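PDB 3OOQ: amidohydrolase from Thermotoga maritima, which probably hydrolyses amide bonds as a member of the amidohydrolase family, possibly those of allantoin or a similar cyclic substrate. Local coordinates for residues I179-Y182 against F183-K187; I233-A236 against I237-A240; A315-Q318 against A319-M323; S352-P355 against G356-A359. All blocks are in the same frame, centred on the assembly; numbering follows the deposited sequence.

Overall arrangement
All four contacts are local ones within a single amidohydrolase chain. Interactions 1 and 2 are the neighbours: their centres lie about 14 Å apart on helices 172-198 and 230-243, which touch where Ile179 CG2 meets Ile239 CG2 at 4.0 Å, and both reach the second subunit. Interaction 3, on helix 315-321, is centred about 30 Å from the centre of interaction 2 and packs against a third subunit instead. Interaction 4 is a surface turn about 24 Å, centre to centre, from interaction 3 and about 40 Å from interaction 1, on the opposite side of the chain's centre from the latter. A glycerol, probably from the crystallisation liquor, sits at interaction 4.

Interaction 1 of 4, residues I179-Y182 against F183-K187; sequences IRDY and FTKVK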
# COMPACT_ATOMS: atom_id res chain seq x y z
N ILE F 179 18.92 12.92 -19.94
CA ILE F 179 20.20 13.60 -20.06
C ILE F 179 20.15 14.69 -21.16
O ILE F 179 20.59 15.82 -20.95
CB ILE F 179 21.34 12.58 -20.29
CG1 ILE F 179 21.47 11.69 -19.04
CG2 ILE F 179 22.69 13.30 -20.61
CD1 ILE F 179 22.22 10.39 -19.25
N ARG F 180 19.56 14.36 -22.30
CA ARG F 180 19.39 15.35 -23.36
C ARG F 180 18.59 16.56 -22.90
O ARG F 180 18.90 17.72 -23.24
CB ARG F 180 18.64 14.76 -24.54
CG ARG F 180 19.49 14.26 -25.62
CD ARG F 180 18.77 14.32 -27.00
NE ARG F 180 19.71 13.68 -27.89
CZ ARG F 180 19.88 12.37 -27.94
NH1 ARG F 180 20.81 11.86 -28.75
NH2 ARG F 180 19.11 11.56 -27.22
N ASP F 181 17.52 16.28 -22.16
CA ASP F 181 16.66 17.32 -21.67
C ASP F 181 17.48 18.23 -20.75
O ASP F 181 17.40 19.45 -20.85
CB ASP F 181 15.45 16.71 -20.95
CG ASP F 181 14.53 17.73 -20.38
OD1 ASP F 181 13.74 18.31 -21.15
OD2 ASP F 181 14.59 17.98 -19.16
N TYR F 182 18.28 17.61 -19.86
CA TYR F 182 19.09 18.35 -18.91
C TYR F 182 20.00 19.35 -19.63
O TYR F 182 20.00 20.55 -19.33
CB TYR F 182 19.93 17.40 -18.04
CG TYR F 182 20.98 18.10 -17.19
CD1 TYR F 182 20.61 19.01 -16.20
CD2 TYR F 182 22.35 17.87 -17.40
CE1 TYR F 182 21.54 19.66 -15.44
CE2 TYR F 182 23.31 18.52 -16.60
CZ TYR F 182 22.89 19.42 -15.64
OH TYR F 182 23.81 20.09 -14.86
N PHE F 183 20.78 18.86 -20.58
CA PHE F 183 21.70 19.76 -21.27
C PHE F 183 20.99 20.79 -22.16
O PHE F 183 21.50 21.90 -22.35
CB PHE F 183 22.80 18.97 -22.02
CG PHE F 183 23.86 18.42 -21.09
CD1 PHE F 183 24.75 19.29 -20.46
CD2 PHE F 183 23.95 17.06 -20.83
CE1 PHE F 183 25.72 18.80 -19.57
CE2 PHE F 183 24.92 16.56 -19.96
CZ PHE F 183 25.82 17.44 -19.33
N THR F 184 19.81 20.45 -22.68
CA THR F 184 19.02 21.44 -23.44
C THR F 184 18.71 22.64 -22.51
O THR F 184 18.83 23.81 -22.90
CB THR F 184 17.71 20.82 -24.01
OG1 THR F 184 18.04 19.76 -24.91
CG2 THR F 184 16.88 21.83 -24.75
N LYS F 185 18.34 22.33 -21.27
CA LYS F 185 18.08 23.39 -20.29
C LYS F 185 19.33 24.17 -19.90
O LYS F 185 19.25 25.37 -19.68
CB LYS F 185 17.40 22.81 -19.05
CG LYS F 185 16.00 22.39 -19.34
CD LYS F 185 15.66 21.13 -18.58
CE LYS F 185 14.67 21.37 -17.49
NZ LYS F 185 13.69 20.21 -17.36
N VAL F 186 20.46 23.47 -19.77
CA VAL F 186 21.77 24.10 -19.55
C VAL F 186 22.09 25.14 -20.65
O VAL F 186 22.47 26.26 -20.36
CB VAL F 186 22.91 23.05 -19.43
CG1 VAL F 186 24.29 23.75 -19.34
CG2 VAL F 186 22.68 22.17 -18.18
N LYS F 187 21.89 24.76 -21.91
CA LYS F 187 22.02 25.70 -23.02
C LYS F 187 21.10 26.91 -22.91
O LYS F 187 21.55 28.03 -23.14
CB LYS F 187 21.86 25.01 -24.37
CG LYS F 187 22.86 23.86 -24.56
CD LYS F 187 23.42 23.80 -25.96
CE LYS F 187 22.42 23.33 -26.97
NZ LYS F 187 22.88 23.64 -28.36
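The edge of the Tyr182 ring points into the face of the Phe183 ring, a T-shaped pair between consecutive residues of the long alpha-helix 172-198. The ring centroids are 4.8 Å apart and the planes stand at 63°, with Tyr182 CD2 above the middle of the phenyl ring. The two first torsions differ, which brings the rings together: Tyr182 has CG trans to its own N (chi1 170°), whereas Phe183 turns CG back beside its N (chi1 -76°). One turn on, Val186 CG2 lies over a face of the tyrosine ring in a CH-pi contact, 3.9 Å from the ring centroid. Ile179 CG2 reaches the phenyl ring from one turn earlier, in its plane at the edge. The rings are held from outside as well: Tyr182 OH bonds to the carbonyl of Lys209, and Phe183 meets the ring of Phe245.

The polar flank of the helix carries an i to i+4 salt bridge, in which Lys185 NZ comes to the syn lone pair of Asp181 OD2 at 3.0 Å. Between the two flanks, Arg180 extends away to Glu242 and to Asp95 of the second subunit, tying the helix to that interface. Its carbonyl stays within the helix and is gripped twice by Thr184: N at 2.9 Å and OG1 at 2.8 Å approach Arg180 O from opposite faces of the carbonyl plane.

Interaction 2 of 4, residues I233-A236 against I237-A240; sequences ILTA and IRIA
Thr235 OG1 is held from two directions: Arg238 NH2 approaches at 2.9 Å in a weak, bent bond (122° at the hydrogen), and the stronger partner is the carbonyl of Asp231, one turn back in helix 230-243. With OG1 beside its own backbone N (chi1 -65°), the hydroxyl can serve both. Arg238 kinks at chi3 (-50°), which folds its guanidinium back over the preceding turn and lays one face above Thr235 CA, while NH1 comes to 4.1 Å from Leu234 CB. The threonine methyl runs alongside Ile239, with CG2 4.0 Å from CD1.

A different side of the helix is apolar. Ile233 and Ile237 point the same way one turn apart, CG2 of the first 4.1 Å from CD1 of the second, and pack on Ile249 and Leu247 of strand 247-249. This helix is the crossover of the beta-alpha-beta unit formed by strands 223-227 and 247-249, as expected in the TIM-barrel clan. Arg238 NH2 also forms a salt bridge with Asp95 of the second subunit. The threonine bond is therefore secondary, and the guanidinium charge is probably met chiefly by that aspartate across the subunit interface.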
# COMPACT_ATOMS: atom_id res chain seq x y z
N ILE F 233 27.51 2.67 -24.33
CA ILE F 233 28.77 3.42 -24.52
C ILE F 233 28.65 4.37 -25.72
O ILE F 233 29.00 5.54 -25.64
CB ILE F 233 30.00 2.49 -24.70
CG1 ILE F 233 30.19 1.55 -23.49
CG2 ILE F 233 31.27 3.30 -24.92
CD1 ILE F 233 31.04 0.28 -23.81
N LEU F 234 28.11 3.87 -26.82
CA LEU F 234 27.97 4.67 -28.05
C LEU F 234 26.94 5.78 -27.86
O LEU F 234 27.13 6.87 -28.37
CB LEU F 234 27.61 3.79 -29.24
CG LEU F 234 28.69 2.79 -29.66
CD1 LEU F 234 28.07 1.68 -30.52
CD2 LEU F 234 29.82 3.49 -30.43
N THR F 235 25.88 5.50 -27.12
CA THR F 235 24.87 6.53 -26.79
C THR F 235 25.52 7.65 -25.97
O THR F 235 25.30 8.83 -26.23
CB THR F 235 23.68 5.92 -25.99
OG1 THR F 235 22.99 5.00 -26.81
CG2 THR F 235 22.68 7.00 -25.54
N ALA F 236 26.30 7.27 -24.96
CA ALA F 236 27.03 8.24 -24.16
C ALA F 236 27.89 9.16 -25.06
O ALA F 236 27.88 10.39 -24.92
CB ALA F 236 27.89 7.53 -23.13
N ILE F 237 28.60 8.55 -26.01
CA ILE F 237 29.42 9.33 -26.98
C ILE F 237 28.54 10.24 -27.86
O ILE F 237 28.87 11.43 -28.08
CB ILE F 237 30.33 8.39 -27.83
CG1 ILE F 237 31.32 7.63 -26.93
CG2 ILE F 237 31.13 9.18 -28.91
CD1 ILE F 237 31.90 6.39 -27.59
N ARG F 238 27.41 9.71 -28.35
CA ARG F 238 26.52 10.51 -29.20
C ARG F 238 26.06 11.76 -28.49
O ARG F 238 26.04 12.84 -29.07
CB ARG F 238 25.29 9.72 -29.66
CG ARG F 238 25.51 8.88 -30.87
CD ARG F 238 24.18 8.46 -31.55
NE ARG F 238 23.17 7.89 -30.64
CZ ARG F 238 23.21 6.68 -30.11
NH1 ARG F 238 24.23 5.85 -30.34
NH2 ARG F 238 22.21 6.28 -29.31
N ILE F 239 25.71 11.61 -27.22
CA ILE F 239 25.27 12.76 -26.44
C ILE F 239 26.41 13.76 -26.20
O ILE F 239 26.22 14.96 -26.32
CB ILE F 239 24.58 12.33 -25.13
CG1 ILE F 239 23.21 11.71 -25.49
CG2 ILE F 239 24.44 13.52 -24.18
CD1 ILE F 239 22.59 10.87 -24.40
N ALA F 240 27.58 13.24 -25.84
CA ALA F 240 28.75 14.09 -25.62
C ALA F 240 29.04 14.92 -26.86
O ALA F 240 29.30 16.12 -26.76
CB ALA F 240 29.96 13.25 -25.24

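Interaction 3 of 4, residues A315-Q318 against A319-M323; sequences ATVQ and AATAM
Thr321 turns its hydroxyl back onto the preceding turn of helix 315-321, where OG1 meets Val317 O at 2.8 Å. The backbone N of the same threonine bonds to that oxygen at 3.1 Å, from the other face of the carbonyl plane. Putting OG1 beside its own N (chi1 -64°) is what lets one residue supply both donors.

Gln318 leaves the helix in another direction as an extended chain, CG trans to the backbone N (chi1 179°), and its amide is spent on main-chain groups: OE1 accepts from Leu274 N and Leu275 N, and NE2 donates to Met304 O. On the turn between, Ala320 CB comes to 3.1 Å from Thr316 O. Ala322 N has a weak 3.4 Å bond to Gln318 O and a shorter one, 2.8 Å, to Ala319 O, so the bonding shifts from i+4 toward i+3 here.

Ala319 and Gln318 face Leu303 of strand 301-303, while Ala322 lies on Leu332 of helix 329-334. Across the subunit boundary, Val317 and Thr321 pack on Thr321 and Val317 of the third subunit, whose Arg324 also bonds to Thr316, so the short helix is wedged between its own strand and a neighbouring chain.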
# COMPACT_ATOMS: atom_id res chain seq x y z
N ALA F 315 43.49 -3.54 -4.85
CA ALA F 315 43.81 -3.04 -6.19
C ALA F 315 44.94 -3.84 -6.87
O ALA F 315 44.85 -4.17 -8.07
CB ALA F 315 44.14 -1.56 -6.14
N THR F 316 46.00 -4.15 -6.11
CA THR F 316 47.14 -4.90 -6.68
C THR F 316 46.79 -6.34 -6.97
O THR F 316 47.41 -6.97 -7.84
CB THR F 316 48.42 -4.86 -5.81
OG1 THR F 316 48.17 -5.46 -4.52
CG2 THR F 316 48.88 -3.42 -5.62
N VAL F 317 45.81 -6.87 -6.23
CA VAL F 317 45.36 -8.24 -6.42
C VAL F 317 44.61 -8.35 -7.75
O VAL F 317 44.86 -9.28 -8.54
CB VAL F 317 44.45 -8.74 -5.25
CG1 VAL F 317 44.04 -10.19 -5.47
CG2 VAL F 317 45.16 -8.62 -3.91
N GLN F 318 43.72 -7.39 -8.01
CA GLN F 318 43.00 -7.34 -9.27
C GLN F 318 43.95 -7.13 -10.46
O GLN F 318 43.87 -7.85 -11.45
CB GLN F 318 41.95 -6.22 -9.27
CG GLN F 318 41.21 -6.17 -10.61
CD GLN F 318 40.10 -5.16 -10.67
OE1 GLN F 318 39.02 -5.46 -11.18
NE2 GLN F 318 40.34 -3.93 -10.17
N ALA F 319 44.86 -6.16 -10.35
CA ALA F 319 45.82 -5.92 -11.44
C ALA F 319 46.65 -7.16 -11.72
O ALA F 319 46.66 -7.65 -12.84
CB ALA F 319 46.71 -4.73 -11.12
N ALA F 320 47.31 -7.69 -10.69
CA ALA F 320 48.14 -8.91 -10.82
C ALA F 320 47.41 -10.04 -11.53
O ALA F 320 47.96 -10.67 -12.43
CB ALA F 320 48.64 -9.36 -9.48
N THR F 321 46.16 -10.29 -11.15
CA THR F 321 45.34 -11.36 -11.73
C THR F 321 45.18 -11.19 -13.24
O THR F 321 45.04 -12.18 -13.98
CB THR F 321 43.96 -11.43 -11.04
OG1 THR F 321 44.15 -11.79 -9.67
CG2 THR F 321 43.03 -12.45 -11.71
N ALA F 322 45.22 -9.95 -13.71
CA ALA F 322 45.07 -9.72 -15.14
C ALA F 322 46.21 -10.34 -15.95
O ALA F 322 46.04 -10.62 -17.14
CB ALA F 322 44.88 -8.25 -15.46
N MSE F 323 47.34 -10.61 -15.30
CA MSE F 323 48.45 -11.35 -15.94
C MSE F 323 48.06 -12.76 -16.37
O MSE F 323 48.73 -13.36 -17.20
CB MSE F 323 49.71 -11.39 -15.06
CG MSE F 323 50.30 -10.02 -14.80
SE MSE F 323 52.04 -10.00 -13.90
CE MSE F 323 51.57 -10.85 -12.19

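Interaction 4 of 4, residues S352-P355 against G356-A359; sequences SIEP and GKDA. With GOL (glycerol), chain N.
A glycerol bridges the two charged side chains of this contact: its O2 donates to Glu354 OE1 and accepts from Lys357 NZ, each at 2.8 Å, while its O1 donates to Glu354 OE2 at 2.7 Å. Lys357 NZ and Glu354 OE1 also form a direct salt bridge of 2.8 Å, nearly in line with the C-O bond of the carboxylate. The two side chains lie side by side and point the same way. An almost eclipsed chi2 of -5° bends the lysine, whose CG passes 3.7 Å from Ser352 OG. Thr18 OG1 also holds Glu354 OE2, so the carboxylate has partners at both oxygens, and a water links Lys357 NZ to Pro355 O.

The backbone is held by its own turn. Lys357 N bonds to Glu354 O at 3.1 Å, closing it, and Gly356 sits at a positive phi of 96°, where a CB would run into Pro355 O. A second water joins Ser352 O to Asp358 O. Main-chain bonds from Gly356 and Lys357 to Val33 fasten the loop to strand 32-37. Proline followed by glycine at the two central positions, bounded by Glu354 and Lys357, is the classic composition of a type II beta turn.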
# COMPACT_ATOMS: atom_id res chain seq x y z
N SER F 352 53.50 8.93 -10.72
CA SER F 352 54.86 8.56 -11.16
C SER F 352 55.93 9.07 -10.20
O SER F 352 55.69 10.00 -9.42
CB SER F 352 55.15 9.09 -12.58
OG SER F 352 55.22 10.51 -12.62
N ILE F 353 57.10 8.46 -10.26
CA ILE F 353 58.23 8.97 -9.50
C ILE F 353 59.11 9.80 -10.42
O ILE F 353 60.12 9.31 -10.97
CB ILE F 353 59.05 7.88 -8.77
CG1 ILE F 353 58.13 6.93 -8.00
CG2 ILE F 353 60.07 8.55 -7.83
CD1 ILE F 353 58.85 5.89 -7.14
N GLU F 354 58.71 11.05 -10.61
CA GLU F 354 59.47 11.99 -11.40
C GLU F 354 59.71 13.25 -10.57
O GLU F 354 58.83 13.65 -9.80
CB GLU F 354 58.69 12.38 -12.66
CG GLU F 354 58.55 11.27 -13.68
CD GLU F 354 57.53 11.60 -14.77
OE1 GLU F 354 57.14 12.78 -14.89
OE2 GLU F 354 57.11 10.66 -15.50
N PRO F 355 60.86 13.90 -10.77
CA PRO F 355 61.09 15.20 -10.16
C PRO F 355 59.94 16.17 -10.41
O PRO F 355 59.42 16.26 -11.53
CB PRO F 355 62.37 15.70 -10.85
CG PRO F 355 63.09 14.42 -11.17
CD PRO F 355 62.00 13.50 -11.63
N GLY F 356 59.53 16.87 -9.37
CA GLY F 356 58.47 17.83 -9.50
C GLY F 356 57.10 17.29 -9.12
O GLY F 356 56.20 18.07 -8.83
N LYS F 357 56.94 15.96 -9.11
CA LYS F 357 55.64 15.36 -8.72
C LYS F 357 55.49 15.36 -7.19
O LYS F 357 56.48 15.44 -6.46
CB LYS F 357 55.48 13.92 -9.24
CG LYS F 357 55.48 13.66 -10.78
CD LYS F 357 55.51 14.91 -11.65
CE LYS F 357 55.08 14.59 -13.07
NZ LYS F 357 55.99 15.22 -14.08
N ASP F 358 54.25 15.27 -6.72
CA ASP F 358 53.96 15.06 -5.30
C ASP F 358 54.65 13.78 -4.78
O ASP F 358 54.65 12.75 -5.45
CB ASP F 358 52.44 14.93 -5.07
CG ASP F 358 51.67 16.23 -5.37
OD1 ASP F 358 52.28 17.26 -5.72
OD2 ASP F 358 50.42 16.22 -5.23
N ALA F 359 55.20 13.86 -3.56
CA ALA F 359 55.93 12.73 -2.97
C ALA F 359 54.96 11.76 -2.30
O ALA F 359 54.92 11.62 -1.06
CB ALA F 359 56.98 13.21 -2.02
C1 GOL N . 53.90 12.11 -16.19
O1 GOL N . 54.79 11.21 -16.81
C2 GOL N . 54.02 13.51 -16.80
O2 GOL N . 55.29 14.08 -16.52
C3 GOL N . 53.75 13.44 -18.31
O3 GOL N . 53.38 14.72 -18.76
O HOH W 1 53.90 11.29 -7.81
O HOH W 2 58.05 17.57 -13.76